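Local coordinates for tyrosinase (Burkholderia thailandensis, PDB 5ZRD), which catalyses, as a dicopper tyrosinase, the oxidation of monophenols to catechols and very probably on to quinones, at residues Thr177-Leu182 and Asp313-Phe318. Residues are numbered along the deposited sequence; the frame is centred on the assembly and turned at random.
Sequences TVRYPL and DPIFFF
D313 meets R179 through a side-on salt bridge. R179 NE donates to D313 OD2 at 3.0 Å, while R179 NH2 reaches D313 OD1 at 2.8 Å along a nearly straight N-H line of 166°. Both carboxylate oxygens use their syn lone pairs, and the guanidinium and carboxylate planes lie only 11° apart, so the two groups interlock almost flat and neither can turn without giving up a bond. The R179 chain, extended from CG to NE, spans the gap to deliver this edge; its NH1 also bonds to L133 O and its NH2 to L149 O. D313 OD2 also takes two waters: one bridges from V178 O, and the other, 2.6 Å from T177 OG1, gives OD2 just a weak bond. T177 itself lies against the D313 backbone, its CG2 4.1 Å from D313 N, and its hydroxyl is tied to F152 N.

D313 sets CG opposite its amide N (chi1 -175°), which leaves OD1 within reach of the next turn, where I315 N donates to it at 2.9 Å from above the carboxylate plane. This is a capping bond at the entry to helix 315-334, which belongs to the four-helix dicopper core of the tyrosinase fold. One carboxylate therefore pins the loop of 177-182 to the start of that helix, and OD1 alone serves both a guanidinium and a backbone NH.

I315 then lies over one face of the R179 guanidinium: CD1 stands 4.0 Å above the guanidinium plane, over its centre, and CB is 3.6 Å from R179 NH2. F316 stacks on the copper ligand H320 and touches the oxygen atom bound in the active-site pocket.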
ATOM      1  N   THR A 177       7.885  21.502  28.946  1.00 31.91           N
ATOM      2  CA  THR A 177       7.022  20.425  29.369  1.00 28.47           C
ATOM      3  C   THR A 177       6.129  20.987  30.457  1.00 30.89           C
ATOM      4  O   THR A 177       6.605  21.890  31.178  1.00 30.67           O
ATOM      5  CB  THR A 177       7.802  19.192  29.830  1.00 25.77           C
ATOM      6  OG1 THR A 177       8.689  19.544  30.885  1.00 27.25           O
ATOM      7  CG2 THR A 177       8.617  18.565  28.719  1.00 27.49           C
ATOM      8  N   VAL A 178       4.898  20.462  30.552  1.00 29.57           N
ATOM      9  CA  VAL A 178       3.994  20.851  31.621  1.00 31.03           C
ATOM     10  C   VAL A 178       3.385  19.630  32.304  1.00 30.47           C
ATOM     11  O   VAL A 178       3.223  18.603  31.720  1.00 32.93           O
ATOM     12  CB  VAL A 178       2.866  21.770  31.105  1.00 34.53           C
ATOM     13  CG1 VAL A 178       3.459  23.014  30.478  1.00 35.05           C
ATOM     14  CG2 VAL A 178       1.918  21.074  30.129  1.00 34.68           C
ATOM     15  N   ARG A 179       2.998  19.864  33.545  1.00 29.69           N
ATOM     16  CA  ARG A 179       2.315  18.960  34.418  1.00 30.47           C
ATOM     17  C   ARG A 179       0.941  19.545  34.736  1.00 32.17           C
ATOM     18  O   ARG A 179       0.672  20.722  34.454  1.00 29.95           O
ATOM     19  CB  ARG A 179       3.128  18.805  35.705  1.00 31.77           C
ATOM     20  CG  ARG A 179       4.468  18.097  35.503  1.00 29.36           C
ATOM     21  CD  ARG A 179       5.439  18.366  36.633  1.00 30.91           C
ATOM     22  NE  ARG A 179       6.770  17.827  36.320  1.00 30.67           N
ATOM     23  CZ  ARG A 179       7.843  18.120  37.021  1.00 30.13           C
ATOM     24  NH1 ARG A 179       7.695  18.751  38.173  1.00 30.16           N
ATOM     25  NH2 ARG A 179       9.053  17.816  36.572  1.00 29.27           N
ATOM     26  N   TYR A 180       0.071  18.695  35.257  1.00 32.42           N
ATOM     27  CA  TYR A 180      -1.168  19.127  35.844  1.00 31.69           C
ATOM     28  C   TYR A 180      -0.883  20.379  36.676  1.00 32.61           C
ATOM     29  O   TYR A 180       0.068  20.372  37.418  1.00 30.59           O
ATOM     30  CB  TYR A 180      -1.709  17.993  36.700  1.00 33.28           C
ATOM     31  CG  TYR A 180      -2.952  18.257  37.500  1.00 34.67           C
ATOM     32  CD1 TYR A 180      -2.882  18.815  38.773  1.00 38.09           C
ATOM     33  CD2 TYR A 180      -4.194  17.872  37.025  1.00 36.55           C
ATOM     34  CE1 TYR A 180      -4.024  19.057  39.521  1.00 34.20           C
ATOM     35  CE2 TYR A 180      -5.346  18.091  37.764  1.00 38.43           C
ATOM     36  CZ  TYR A 180      -5.258  18.677  39.023  1.00 38.71           C
ATOM     37  OH  TYR A 180      -6.383  18.815  39.782  1.00 41.34           O
ATOM     38  N   PRO A 181      -1.699  21.425  36.562  1.00 33.41           N
ATOM     39  CA  PRO A 181      -3.043  21.372  35.905  1.00 32.31           C
ATOM     40  C   PRO A 181      -3.025  21.980  34.501  1.00 29.71           C
ATOM     41  O   PRO A 181      -4.070  22.328  33.970  1.00 30.52           O
ATOM     42  CB  PRO A 181      -3.903  22.270  36.804  1.00 33.51           C
ATOM     43  CG  PRO A 181      -2.922  23.372  37.131  1.00 33.34           C
ATOM     44  CD  PRO A 181      -1.581  22.678  37.320  1.00 32.04           C
ATOM     45  N   LEU A 182      -1.848  22.064  33.901  1.00 33.14           N
ATOM     46  CA  LEU A 182      -1.673  22.689  32.563  1.00 33.94           C
ATOM     47  C   LEU A 182      -1.762  21.664  31.417  1.00 34.65           C
ATOM     48  O   LEU A 182      -1.592  20.440  31.597  1.00 29.93           O
ATOM     49  CB  LEU A 182      -0.314  23.393  32.517  1.00 35.28           C
ATOM     50  CG  LEU A 182      -0.116  24.532  33.519  1.00 33.84           C
ATOM     51  CD1 LEU A 182       1.183  25.292  33.222  1.00 34.21           C
ATOM     52  CD2 LEU A 182      -1.292  25.485  33.464  1.00 34.00           C
ATOM     53  N   ASP A 313       9.692  14.916  30.257  1.00 28.70           N
ATOM     54  CA  ASP A 313       9.588  15.539  31.574  1.00 30.10           C
ATOM     55  C   ASP A 313      10.549  14.855  32.549  1.00 30.05           C
ATOM     56  O   ASP A 313      10.384  13.689  32.829  1.00 32.35           O
ATOM     57  CB  ASP A 313       8.179  15.437  32.103  1.00 29.57           C
ATOM     58  CG  ASP A 313       7.986  16.168  33.410  1.00 31.58           C
ATOM     59  OD1 ASP A 313       8.971  16.327  34.209  1.00 32.25           O
ATOM     60  OD2 ASP A 313       6.822  16.602  33.598  1.00 28.80           O
ATOM     61  N   PRO A 314      11.520  15.590  33.105  1.00 34.05           N
ATOM     62  CA  PRO A 314      12.522  15.007  34.025  1.00 33.85           C
ATOM     63  C   PRO A 314      11.923  14.129  35.133  1.00 33.84           C
ATOM     64  O   PRO A 314      12.621  13.176  35.566  1.00 30.92           O
ATOM     65  CB  PRO A 314      13.244  16.215  34.638  1.00 34.58           C
ATOM     66  CG  PRO A 314      13.144  17.275  33.559  1.00 32.59           C
ATOM     67  CD  PRO A 314      11.791  17.036  32.932  1.00 33.70           C
ATOM     68  N   ILE A 315      10.672  14.419  35.556  1.00 30.92           N
ATOM     69  CA  ILE A 315      10.039  13.686  36.648  1.00 31.38           C
ATOM     70  C   ILE A 315       9.791  12.250  36.199  1.00 30.33           C
ATOM     71  O   ILE A 315       9.655  11.353  37.043  1.00 29.98           O
ATOM     72  CB  ILE A 315       8.721  14.326  37.149  1.00 29.76           C
ATOM     73  CG1 ILE A 315       8.370  13.855  38.555  1.00 31.39           C
ATOM     74  CG2 ILE A 315       7.544  14.054  36.242  1.00 30.30           C
ATOM     75  CD1 ILE A 315       7.374  14.767  39.251  1.00 33.59           C
ATOM     76  N   PHE A 316       9.654  12.050  34.895  1.00 29.12           N
ATOM     77  CA  PHE A 316       9.548  10.671  34.386  1.00 29.90           C
ATOM     78  C   PHE A 316      10.592   9.751  35.029  1.00 28.84           C
ATOM     79  O   PHE A 316      10.271   8.659  35.420  1.00 32.88           O
ATOM     80  CB  PHE A 316       9.719  10.626  32.880  1.00 28.60           C
ATOM     81  CG  PHE A 316       9.620   9.243  32.293  1.00 30.52           C
ATOM     82  CD1 PHE A 316      10.727   8.410  32.265  1.00 28.80           C
ATOM     83  CD2 PHE A 316       8.429   8.792  31.741  1.00 29.04           C
ATOM     84  CE1 PHE A 316      10.624   7.148  31.718  1.00 29.74           C
ATOM     85  CE2 PHE A 316       8.325   7.524  31.199  1.00 27.85           C
ATOM     86  CZ  PHE A 316       9.421   6.704  31.199  1.00 30.27           C
ATOM     87  N   PHE A 317      11.811  10.211  35.200  1.00 31.01           N
ATOM     88  CA  PHE A 317      12.922   9.322  35.580  1.00 30.69           C
ATOM     89  C   PHE A 317      12.954   9.112  37.097  1.00 33.99           C
ATOM     90  O   PHE A 317      13.320   8.013  37.561  1.00 31.86           O
ATOM     91  CB  PHE A 317      14.231   9.850  34.988  1.00 28.06           C
ATOM     92  CG  PHE A 317      14.221   9.689  33.502  1.00 27.74           C
ATOM     93  CD1 PHE A 317      13.614  10.638  32.711  1.00 29.97           C
ATOM     94  CD2 PHE A 317      14.610   8.503  32.926  1.00 26.29           C
ATOM     95  CE1 PHE A 317      13.496  10.445  31.348  1.00 29.29           C
ATOM     96  CE2 PHE A 317      14.504   8.317  31.556  1.00 28.69           C
ATOM     97  CZ  PHE A 317      13.950   9.284  30.768  1.00 29.13           C
ATOM     98  N   PHE A 318      12.544  10.123  37.855  1.00 30.24           N
ATOM     99  CA  PHE A 318      12.442   9.989  39.318  1.00 29.30           C
ATOM    100  C   PHE A 318      11.339   8.976  39.678  1.00 31.48           C
ATOM    101  O   PHE A 318      11.450   8.180  40.622  1.00 31.17           O
ATOM    102  CB  PHE A 318      12.175  11.369  39.931  1.00 31.19           C
ATOM    103  CG  PHE A 318      13.388  12.257  39.843  1.00 31.08           C
ATOM    104  CD1 PHE A 318      13.653  12.976  38.694  1.00 31.65           C
ATOM    105  CD2 PHE A 318      14.318  12.280  40.860  1.00 31.13           C
ATOM    106  CE1 PHE A 318      14.805  13.727  38.585  1.00 35.06           C
ATOM    107  CE2 PHE A 318      15.454  13.066  40.758  1.00 34.33           C
ATOM    108  CZ  PHE A 318      15.697  13.784  39.623  1.00 32.31           C
TER
HETATM  109  O   HOH W   1       7.311  19.591  33.070  1.00 29.50           O
HETATM  110  O   HOH W   2       4.266  16.245  32.347  1.00 33.15           O